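Local coordinates for nucleoporin nup120 (Schizosaccharomyces pombe, PDB 4GQ2), which serves as a structural component of the nuclear pore complex, whose nucleoporins can also dock transiently associated nuclear transport factors, at residues E4-I12 / Y536-P546; V62-T73 / N524-N535. All blocks are in the same frame, centred on the assembly; numbering follows the deposited sequence.

Interaction 1 of 2, residues E4-I12 / Y536-P546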
loop_
_atom_site.group_PDB
_atom_site.type_symbol
_atom_site.label_atom_id
_atom_site.label_comp_id
_atom_site.label_asym_id
_atom_site.label_seq_id
_atom_site.Cartn_x
_atom_site.Cartn_y
_atom_site.Cartn_z
ATOM N N GLU A 4 -19.572 -4.958 -21.488
ATOM C CA GLU A 4 -19.189 -3.838 -20.641
ATOM C C GLU A 4 -17.724 -3.462 -20.845
ATOM O O GLU A 4 -16.868 -4.329 -21.015
ATOM C CB GLU A 4 -19.461 -4.152 -19.171
ATOM C CG GLU A 4 -19.533 -2.917 -18.283
ATOM C CD GLU A 4 -19.664 -3.252 -16.808
ATOM O OE1 GLU A 4 -20.389 -4.211 -16.469
ATOM O OE2 GLU A 4 -19.046 -2.547 -15.984
ATOM N N LEU A 5 -17.454 -2.160 -20.847
ATOM C CA LEU A 5 -16.092 -1.639 -20.880
ATOM C C LEU A 5 -15.702 -1.104 -19.506
ATOM O O LEU A 5 -16.484 -0.416 -18.857
ATOM C CB LEU A 5 -15.964 -0.518 -21.911
ATOM C CG LEU A 5 -16.333 -0.796 -23.366
ATOM C CD1 LEU A 5 -16.286 0.515 -24.134
ATOM C CD2 LEU A 5 -15.424 -1.843 -24.002
ATOM N N LYS A 6 -14.493 -1.433 -19.069
ATOM C CA LYS A 6 -13.951 -0.883 -17.837
ATOM C C LYS A 6 -12.688 -0.113 -18.138
ATOM O O LYS A 6 -12.111 -0.242 -19.221
ATOM C CB LYS A 6 -13.677 -1.990 -16.819
ATOM C CG LYS A 6 -14.884 -2.312 -15.966
ATOM C CD LYS A 6 -14.906 -3.776 -15.578
ATOM C CE LYS A 6 -16.279 -4.194 -15.079
ATOM N NZ LYS A 6 -16.690 -3.423 -13.874
ATOM N N HIS A 7 -12.259 0.698 -17.184
ATOM C CA HIS A 7 -11.015 1.422 -17.361
ATOM C C HIS A 7 -10.087 1.299 -16.192
ATOM O O HIS A 7 -10.506 0.990 -15.075
ATOM C CB HIS A 7 -11.277 2.878 -17.769
ATOM C CG HIS A 7 -11.984 3.712 -16.722
ATOM N ND1 HIS A 7 -12.696 3.177 -15.715
ATOM C CD2 HIS A 7 -12.093 5.095 -16.588
ATOM C CE1 HIS A 7 -13.210 4.163 -14.956
ATOM N NE2 HIS A 7 -12.842 5.336 -15.493
ATOM N N ALA A 8 -8.804 1.487 -16.468
ATOM C CA ALA A 8 -7.793 1.597 -15.434
ATOM C C ALA A 8 -7.424 3.068 -15.318
ATOM O O ALA A 8 -7.027 3.684 -16.299
ATOM C CB ALA A 8 -6.575 0.769 -15.801
ATOM N N VAL A 9 -7.563 3.617 -14.116
ATOM C CA VAL A 9 -7.361 5.038 -13.866
ATOM C C VAL A 9 -6.030 5.280 -13.155
ATOM O O VAL A 9 -5.721 4.615 -12.168
ATOM C CB VAL A 9 -8.517 5.615 -13.003
ATOM C CG1 VAL A 9 -8.281 7.083 -12.688
ATOM C CG2 VAL A 9 -9.859 5.453 -13.705
ATOM N N VAL A 10 -5.246 6.230 -13.655
ATOM C CA VAL A 10 -4.033 6.664 -12.962
ATOM C C VAL A 10 -4.063 8.186 -12.790
ATOM O O VAL A 10 -4.174 8.918 -13.774
ATOM C CB VAL A 10 -2.738 6.223 -13.689
ATOM C CG1 VAL A 10 -1.503 6.594 -12.878
ATOM C CG2 VAL A 10 -2.746 4.731 -13.938
ATOM N N PRO A 11 -3.991 8.665 -11.534
ATOM C CA PRO A 11 -3.935 10.095 -11.311
ATOM C C PRO A 11 -2.652 10.650 -11.906
ATOM O O PRO A 11 -1.626 9.972 -11.901
ATOM C CB PRO A 11 -3.896 10.212 -9.779
ATOM C CG PRO A 11 -4.513 8.955 -9.285
ATOM C CD PRO A 11 -4.045 7.918 -10.265
ATOM N N ILE A 12 -2.716 11.869 -12.420
ATOM C CA ILE A 12 -1.546 12.518 -12.987
ATOM C C ILE A 12 -0.884 13.371 -11.906
ATOM O O ILE A 12 -1.061 14.593 -11.843
ATOM C CB ILE A 12 -1.908 13.349 -14.229
ATOM C CG1 ILE A 12 -2.530 12.449 -15.280
ATOM C CG2 ILE A 12 -0.674 14.017 -14.810
ATOM C CD1 ILE A 12 -3.194 13.207 -16.400
ATOM N N TYR A 536 -8.696 12.609 -18.663
ATOM C CA TYR A 536 -9.534 13.374 -17.742
ATOM C C TYR A 536 -8.735 14.578 -17.283
ATOM O O TYR A 536 -7.549 14.673 -17.575
ATOM C CB TYR A 536 -9.968 12.526 -16.535
ATOM C CG TYR A 536 -10.809 11.314 -16.889
ATOM C CD1 TYR A 536 -12.180 11.432 -17.085
ATOM C CD2 TYR A 536 -10.231 10.051 -17.025
ATOM C CE1 TYR A 536 -12.956 10.337 -17.414
ATOM C CE2 TYR A 536 -11.003 8.942 -17.344
ATOM C CZ TYR A 536 -12.365 9.097 -17.544
ATOM O OH TYR A 536 -13.148 8.018 -17.865
ATOM N N ALA A 537 -9.383 15.476 -16.545
ATOM C CA ALA A 537 -8.783 16.747 -16.148
ATOM C C ALA A 537 -7.649 16.622 -15.135
ATOM O O ALA A 537 -6.892 17.580 -14.945
ATOM C CB ALA A 537 -9.855 17.703 -15.641
ATOM N N ASN A 538 -7.536 15.469 -14.471
ATOM C CA ASN A 538 -6.349 15.191 -13.635
ATOM C C ASN A 538 -5.988 13.709 -13.519
ATOM O O ASN A 538 -5.333 13.288 -12.564
ATOM C CB ASN A 538 -6.384 15.920 -12.262
ATOM C CG ASN A 538 -7.245 15.221 -11.211
ATOM O OD1 ASN A 538 -7.131 15.520 -10.014
ATOM N ND2 ASN A 538 -8.105 14.303 -11.637
ATOM N N LYS A 539 -6.421 12.939 -14.517
ATOM C CA LYS A 539 -6.214 11.495 -14.569
ATOM C C LYS A 539 -6.070 11.023 -16.026
ATOM O O LYS A 539 -6.675 11.609 -16.928
ATOM C CB LYS A 539 -7.391 10.772 -13.898
ATOM C CG LYS A 539 -7.604 11.137 -12.433
ATOM C CD LYS A 539 -8.799 10.418 -11.834
ATOM C CE LYS A 539 -9.010 10.780 -10.369
ATOM N NZ LYS A 539 -9.695 12.093 -10.189
ATOM N N VAL A 540 -5.246 9.993 -16.236
ATOM C CA VAL A 540 -5.167 9.245 -17.497
ATOM C C VAL A 540 -5.758 7.875 -17.261
ATOM O O VAL A 540 -5.620 7.311 -16.177
ATOM C CB VAL A 540 -3.723 8.911 -17.964
ATOM C CG1 VAL A 540 -3.533 9.280 -19.428
ATOM C CG2 VAL A 540 -2.667 9.555 -17.092
ATOM N N ALA A 541 -6.366 7.312 -18.299
ATOM C CA ALA A 541 -6.940 5.991 -18.203
ATOM C C ALA A 541 -6.834 5.259 -19.536
ATOM O O ALA A 541 -6.486 5.858 -20.555
ATOM C CB ALA A 541 -8.387 6.093 -17.753
ATOM N N PHE A 542 -7.102 3.958 -19.518
ATOM C CA PHE A 542 -7.286 3.201 -20.754
ATOM C C PHE A 542 -8.423 2.213 -20.638
ATOM O O PHE A 542 -8.793 1.803 -19.540
ATOM C CB PHE A 542 -6.017 2.479 -21.221
ATOM C CG PHE A 542 -4.874 2.561 -20.266
ATOM C CD1 PHE A 542 -4.813 1.733 -19.151
ATOM C CD2 PHE A 542 -3.842 3.457 -20.494
ATOM C CE1 PHE A 542 -3.744 1.811 -18.269
ATOM C CE2 PHE A 542 -2.771 3.538 -19.619
ATOM C CZ PHE A 542 -2.722 2.713 -18.506
ATOM N N ILE A 543 -8.971 1.844 -21.790
ATOM C CA ILE A 543 -10.083 0.905 -21.856
ATOM C C ILE A 543 -9.559 -0.513 -21.639
ATOM O O ILE A 543 -8.417 -0.823 -21.997
ATOM C CB ILE A 543 -10.839 1.032 -23.203
ATOM C CG1 ILE A 543 -11.375 2.459 -23.369
ATOM C CG2 ILE A 543 -11.997 0.044 -23.286
ATOM C CD1 ILE A 543 -11.856 2.792 -24.764
ATOM N N ARG A 544 -10.390 -1.350 -21.023
ATOM C CA ARG A 544 -10.102 -2.775 -20.856
ATOM C C ARG A 544 -11.393 -3.573 -20.734
ATOM O O ARG A 544 -12.439 -3.031 -20.359
ATOM C CB ARG A 544 -9.189 -3.026 -19.644
ATOM C CG ARG A 544 -9.709 -2.511 -18.306
ATOM C CD ARG A 544 -8.784 -2.935 -17.170
ATOM N NE ARG A 544 -9.451 -2.924 -15.865
ATOM C CZ ARG A 544 -10.290 -3.867 -15.433
ATOM N NH1 ARG A 544 -10.589 -4.911 -16.200
ATOM N NH2 ARG A 544 -10.839 -3.761 -14.227
ATOM N N ASP A 545 -11.312 -4.856 -21.080
ATOM C CA ASP A 545 -12.420 -5.794 -20.911
ATOM C C ASP A 545 -12.442 -6.283 -19.471
ATOM O O ASP A 545 -11.386 -6.409 -18.845
ATOM C CB ASP A 545 -12.266 -6.998 -21.852
ATOM C CG ASP A 545 -12.586 -6.665 -23.305
ATOM O OD1 ASP A 545 -13.168 -5.592 -23.583
ATOM O OD2 ASP A 545 -12.260 -7.494 -24.179
ATOM N N PRO A 546 -13.643 -6.568 -18.940
ATOM C CA PRO A 546 -13.712 -7.130 -17.597
ATOM C C PRO A 546 -13.215 -8.567 -17.602
ATOM O O PRO A 546 -13.394 -9.273 -18.601
ATOM C CB PRO A 546 -15.219 -7.106 -17.267
ATOM C CG PRO A 546 -15.885 -6.350 -18.373
ATOM C CD PRO A 546 -14.975 -6.449 -19.557
#

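Interaction 2 of 2, residues V62-T73 / N524-N535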
loop_
_atom_site.group_PDB
_atom_site.type_symbol
_atom_site.label_atom_id
_atom_site.label_comp_id
_atom_site.label_asym_id
_atom_site.label_seq_id
_atom_site.Cartn_x
_atom_site.Cartn_y
_atom_site.Cartn_z
ATOM N N VAL A 62 -2.813 12.901 -25.572
ATOM C CA VAL A 62 -1.546 12.184 -25.611
ATOM C C VAL A 62 -1.100 12.002 -27.058
ATOM O O VAL A 62 -1.896 11.651 -27.927
ATOM C CB VAL A 62 -1.506 10.843 -24.788
ATOM C CG1 VAL A 62 -2.491 10.835 -23.624
ATOM C CG2 VAL A 62 -1.700 9.620 -25.666
ATOM N N TYR A 63 0.179 12.271 -27.288
ATOM C CA TYR A 63 0.793 12.186 -28.599
ATOM C C TYR A 63 1.818 11.065 -28.620
ATOM O O TYR A 63 2.625 10.929 -27.695
ATOM C CB TYR A 63 1.475 13.514 -28.940
ATOM C CG TYR A 63 2.228 13.497 -30.243
ATOM C CD1 TYR A 63 1.550 13.573 -31.459
ATOM C CD2 TYR A 63 3.624 13.398 -30.265
ATOM C CE1 TYR A 63 2.235 13.555 -32.663
ATOM C CE2 TYR A 63 4.320 13.381 -31.463
ATOM C CZ TYR A 63 3.621 13.457 -32.658
ATOM O OH TYR A 63 4.296 13.441 -33.857
ATOM N N THR A 64 1.799 10.276 -29.687
ATOM C CA THR A 64 2.772 9.201 -29.845
ATOM C C THR A 64 3.729 9.457 -31.021
ATOM O O THR A 64 3.290 9.668 -32.154
ATOM C CB THR A 64 2.085 7.814 -29.931
ATOM O OG1 THR A 64 3.074 6.792 -30.114
ATOM C CG2 THR A 64 1.058 7.762 -31.071
ATOM N N SER A 65 5.030 9.466 -30.721
ATOM C CA SER A 65 6.087 9.619 -31.729
ATOM C C SER A 65 6.367 8.254 -32.348
ATOM O O SER A 65 7.395 7.624 -32.071
ATOM C CB SER A 65 7.368 10.180 -31.099
ATOM O OG SER A 65 7.116 11.319 -30.296
ATOM N N ASN A 66 5.448 7.817 -33.206
ATOM C CA ASN A 66 5.343 6.417 -33.636
ATOM C C ASN A 66 6.520 5.805 -34.412
ATOM O O ASN A 66 6.516 4.603 -34.684
ATOM C CB ASN A 66 4.021 6.185 -34.393
ATOM C CG ASN A 66 3.750 7.241 -35.452
ATOM O OD1 ASN A 66 3.819 8.444 -35.187
ATOM N ND2 ASN A 66 3.419 6.795 -36.659
ATOM N N LYS A 67 7.527 6.612 -34.743
ATOM C CA LYS A 67 8.621 6.132 -35.593
ATOM C C LYS A 67 9.978 5.969 -34.884
ATOM O O LYS A 67 10.907 5.394 -35.457
ATOM C CB LYS A 67 8.753 7.013 -36.845
ATOM C CG LYS A 67 8.671 6.251 -38.166
ATOM C CD LYS A 67 9.931 5.449 -38.461
ATOM C CE LYS A 67 9.690 4.415 -39.547
ATOM N NZ LYS A 67 10.891 3.565 -39.764
ATOM N N SER A 68 10.090 6.455 -33.646
ATOM C CA SER A 68 11.340 6.328 -32.871
ATOM C C SER A 68 11.637 4.876 -32.445
ATOM O O SER A 68 10.926 3.949 -32.851
ATOM C CB SER A 68 11.359 7.293 -31.671
ATOM O OG SER A 68 10.135 7.285 -30.955
ATOM N N LYS A 69 12.685 4.683 -31.641
ATOM C CA LYS A 69 13.149 3.334 -31.275
ATOM C C LYS A 69 13.169 3.070 -29.756
ATOM O O LYS A 69 14.233 3.132 -29.135
ATOM C CB LYS A 69 14.547 3.062 -31.858
ATOM C CG LYS A 69 14.904 3.845 -33.115
ATOM C CD LYS A 69 16.403 3.801 -33.370
ATOM C CE LYS A 69 16.908 5.109 -33.958
ATOM N NZ LYS A 69 16.351 5.376 -35.312
ATOM N N GLY A 70 12.018 2.778 -29.145
ATOM C CA GLY A 70 10.709 2.779 -29.797
ATOM C C GLY A 70 9.962 4.071 -29.514
ATOM O O GLY A 70 10.571 5.084 -29.152
ATOM N N SER A 71 8.641 4.031 -29.667
ATOM C CA SER A 71 7.794 5.221 -29.527
ATOM C C SER A 71 7.749 5.795 -28.113
ATOM O O SER A 71 7.643 5.057 -27.132
ATOM C CB SER A 71 6.366 4.911 -29.973
ATOM O OG SER A 71 6.348 4.229 -31.213
ATOM N N GLN A 72 7.831 7.118 -28.017
ATOM C CA GLN A 72 7.510 7.797 -26.771
ATOM C C GLN A 72 6.059 8.264 -26.834
ATOM O O GLN A 72 5.608 8.775 -27.861
ATOM C CB GLN A 72 8.461 8.965 -26.493
ATOM C CG GLN A 72 8.546 9.320 -25.011
ATOM C CD GLN A 72 9.806 10.083 -24.632
ATOM O OE1 GLN A 72 10.383 10.808 -25.445
ATOM N NE2 GLN A 72 10.235 9.923 -23.381
ATOM N N THR A 73 5.330 8.051 -25.740
ATOM C CA THR A 73 3.924 8.421 -25.655
ATOM C C THR A 73 3.764 9.424 -24.518
ATOM O O THR A 73 3.999 9.108 -23.353
ATOM C CB THR A 73 3.018 7.187 -25.458
ATOM O OG1 THR A 73 3.294 6.219 -26.480
ATOM C CG2 THR A 73 1.559 7.570 -25.538
ATOM N N ASN A 524 -7.372 9.260 -27.120
ATOM C CA ASN A 524 -6.388 9.023 -28.175
ATOM C C ASN A 524 -6.074 7.553 -28.312
ATOM O O ASN A 524 -5.681 6.907 -27.336
ATOM C CB ASN A 524 -5.069 9.748 -27.897
ATOM C CG ASN A 524 -5.223 11.246 -27.812
ATOM O OD1 ASN A 524 -5.308 11.805 -26.716
ATOM N ND2 ASN A 524 -5.246 11.912 -28.968
ATOM N N PHE A 525 -6.236 7.031 -29.525
ATOM C CA PHE A 525 -5.785 5.686 -29.836
ATOM C C PHE A 525 -4.293 5.757 -30.097
ATOM O O PHE A 525 -3.823 6.624 -30.831
ATOM C CB PHE A 525 -6.521 5.118 -31.053
ATOM C CG PHE A 525 -6.108 3.715 -31.414
ATOM C CD1 PHE A 525 -6.600 2.621 -30.700
ATOM C CD2 PHE A 525 -5.236 3.482 -32.474
ATOM C CE1 PHE A 525 -6.226 1.325 -31.031
ATOM C CE2 PHE A 525 -4.855 2.188 -32.807
ATOM C CZ PHE A 525 -5.350 1.111 -32.084
ATOM N N ASP A 526 -3.552 4.866 -29.453
ATOM C CA ASP A 526 -2.129 4.747 -29.679
ATOM C C ASP A 526 -1.931 3.477 -30.487
ATOM O O ASP A 526 -2.199 2.379 -29.988
ATOM C CB ASP A 526 -1.376 4.677 -28.349
ATOM C CG ASP A 526 0.135 4.602 -28.523
ATOM O OD1 ASP A 526 0.633 4.727 -29.659
ATOM O OD2 ASP A 526 0.836 4.423 -27.507
ATOM N N PRO A 527 -1.495 3.622 -31.752
ATOM C CA PRO A 527 -1.248 2.460 -32.610
ATOM C C PRO A 527 0.057 1.750 -32.259
ATOM O O PRO A 527 0.176 0.541 -32.481
ATOM C CB PRO A 527 -1.172 3.067 -34.015
ATOM C CG PRO A 527 -0.727 4.474 -33.798
ATOM C CD PRO A 527 -1.259 4.897 -32.456
ATOM N N SER A 528 1.018 2.504 -31.724
ATOM C CA SER A 528 2.301 1.966 -31.274
ATOM C C SER A 528 2.082 0.885 -30.218
ATOM O O SER A 528 2.590 -0.229 -30.345
ATOM C CB SER A 528 3.185 3.090 -30.727
ATOM O OG SER A 528 4.345 2.577 -30.100
ATOM N N ASN A 529 1.322 1.230 -29.181
ATOM C CA ASN A 529 0.766 0.250 -28.254
ATOM C C ASN A 529 -0.511 -0.326 -28.860
ATOM O O ASN A 529 -0.808 -0.099 -30.029
ATOM C CB ASN A 529 0.467 0.910 -26.905
ATOM C CG ASN A 529 1.728 1.333 -26.167
ATOM O OD1 ASN A 529 2.571 0.502 -25.837
ATOM N ND2 ASN A 529 1.855 2.630 -25.893
ATOM N N ALA A 530 -1.271 -1.074 -28.077
ATOM C CA ALA A 530 -2.581 -1.525 -28.530
ATOM C C ALA A 530 -3.680 -0.595 -28.008
ATOM O O ALA A 530 -4.865 -0.818 -28.259
ATOM C CB ALA A 530 -2.821 -2.945 -28.053
ATOM N N VAL A 531 -3.268 0.473 -27.330
ATOM C CA VAL A 531 -4.088 1.124 -26.306
ATOM C C VAL A 531 -4.763 2.442 -26.691
ATOM O O VAL A 531 -4.177 3.287 -27.368
ATOM C CB VAL A 531 -3.251 1.315 -25.019
ATOM C CG1 VAL A 531 -3.875 2.335 -24.080
ATOM C CG2 VAL A 531 -3.079 -0.023 -24.317
ATOM N N THR A 532 -6.004 2.603 -26.238
ATOM C CA THR A 532 -6.685 3.888 -26.323
ATOM C C THR A 532 -6.692 4.603 -24.965
ATOM O O THR A 532 -7.298 4.141 -23.989
ATOM C CB THR A 532 -8.111 3.785 -26.915
ATOM O OG1 THR A 532 -8.904 4.879 -26.432
ATOM C CG2 THR A 532 -8.770 2.494 -26.519
ATOM N N TYR A 533 -5.986 5.727 -24.926
ATOM C CA TYR A 533 -5.894 6.564 -23.740
ATOM C C TYR A 533 -7.151 7.404 -23.590
ATOM O O TYR A 533 -7.700 7.891 -24.572
ATOM C CB TYR A 533 -4.682 7.490 -23.847
ATOM C CG TYR A 533 -3.344 6.800 -23.714
ATOM C CD1 TYR A 533 -2.736 6.186 -24.814
ATOM C CD2 TYR A 533 -2.671 6.774 -22.492
ATOM C CE1 TYR A 533 -1.505 5.559 -24.697
ATOM C CE2 TYR A 533 -1.442 6.147 -22.367
ATOM C CZ TYR A 533 -0.863 5.541 -23.468
ATOM O OH TYR A 533 0.366 4.924 -23.346
ATOM N N ILE A 534 -7.592 7.564 -22.349
ATOM C CA ILE A 534 -8.718 8.422 -22.002
ATOM C C ILE A 534 -8.191 9.521 -21.098
ATOM O O ILE A 534 -7.633 9.235 -20.037
ATOM C CB ILE A 534 -9.808 7.645 -21.239
ATOM C CG1 ILE A 534 -10.335 6.481 -22.080
ATOM C CG2 ILE A 534 -10.940 8.572 -20.843
ATOM C CD1 ILE A 534 -10.951 5.371 -21.255
ATOM N N ASN A 535 -8.383 10.773 -21.507
ATOM C CA ASN A 535 -7.806 11.905 -20.787
ATOM C C ASN A 535 -8.817 12.697 -19.986
ATOM O O ASN A 535 -9.697 13.354 -20.555
ATOM C CB ASN A 535 -7.046 12.815 -21.754
ATOM C CG ASN A 535 -5.955 12.077 -22.491
ATOM O OD1 ASN A 535 -5.061 11.503 -21.869
ATOM N ND2 ASN A 535 -6.027 12.072 -23.823
#

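Interaction 1 of 2, residues E4-I12 / Y536-P546
Residues Lys6 to Pro11 pair with Lys539 to Arg544 in an antiparallel two-strand unit of the mixed beta sheet in the propeller domain. The N-terminal strand sits between strands 390-395 and 539-544. It therefore joins parts of the chain far apart in sequence, consistent with ring closure by the chain ends in beta-propellers. Lys6 with Arg544, Ala8 with Phe542 and Val10 with Val540 are hydrogen-bonded pairs. The bond from Val10 N to Val540 O is 2.8 Å long and nearly straight (169°). Beyond the strand, Ile12 N gives a further bond to Asn538 O.

Lys6, Ala8 and Val10 share one face with Arg544, Phe542 and Val540. Helix 672-703 packs on this face through Val681 and Ser677. Ala8 CB meets the Phe542 ring at CE1, 3.9 Å away. Lys6 CB lies over one face of the Arg544 guanidinium, 4.1 Å above its plane and over its centre. Arg544 gets there with CG between its backbone N and carbonyl carbon (chi1 57°) and an extended chain to NE. Its NH1 forms a salt bridge with Glu550. The Lys6 chain bends and crosses Pro546 at about a right angle, with CD 3.7 Å from Pro546 CB. Lys6 NZ then reaches Glu554, and more weakly Glu4.

His7, Val9 and Pro11 share the other face with Ile543, Ala541 and Lys539. Val9 CG2, two residues along the same strand, lies over one face of the His7 ring, toward its rim. His7 CD2 comes within 3.4 Å of Tyr536 OH. The Lys539 chain crosses Val9 obliquely and carries its NZ to salt bridges with Asp514 and Asp518. Val9 CG1 touches the middle of that lysine chain, at Lys539 CD, 3.5 Å away.

Interaction 2 of 2, residues V62-T73 / N524-N535
Thr64 and Thr73 meet Asp526 at the polar centre of the contact. Asp526 OD2 accepts from Thr73 OG1 at 3.2 Å and from Asn529 ND2 at 2.6 Å. The two donors arrive from opposite faces of the carboxylate plane, so this oxygen is gripped from both sides. The other oxygen, OD1, takes a weak bond from Thr64 OG1. Asp526 reaches the threonines with CG anti to its backbone N (chi1 -178°). Further out, Ser71 OG and Ser528 OG share a hydrogen bond of 2.8 Å. At the other end, Val62 N bonds to Asn524 OD1 over 3.0 Å, approaching from above the amide carbonyl plane.

Apolar packing fills in beside these bonds. Val62 CG2 makes a CH-pi contact over one face of the Tyr533 ring, 4.0 Å from its centroid. Thr73 CG2 approaches the phenol end, 3.6 Å from Tyr533 OH. That hydroxyl bonds to Val89 O.

Contacts made mainly by side chains thus join strands 59-64 and 73-79, with the loop between them, to the hairpin of strands 520-525 and 532-536 in another sheet. Such sheet-on-sheet packing is typical of neighbouring blades in a beta-propeller.

How the interactions relate
The two interactions meet at adjoining strands of one mixed sheet, and their centres are 15 Å apart. Strand 532-536 of interaction 2 turns directly into strand 539-544 of interaction 1. Ala541 O lies 2.7 Å from Ile534 N, a probable hydrogen bond between them. Phe542 CB packs on Val531 CG1 at 3.6 Å. Arg75 adds a second tie: it bonds to the carbonyls of Tyr536 and Lys539 and, weakly, to Asn535 OD1. Interaction 1 joins the N-terminal strand to this sheet within its plane. Interaction 2 instead packs the next sheet against its outer hairpin, mainly through side chains. No other protein chain of the assembly touches either contact.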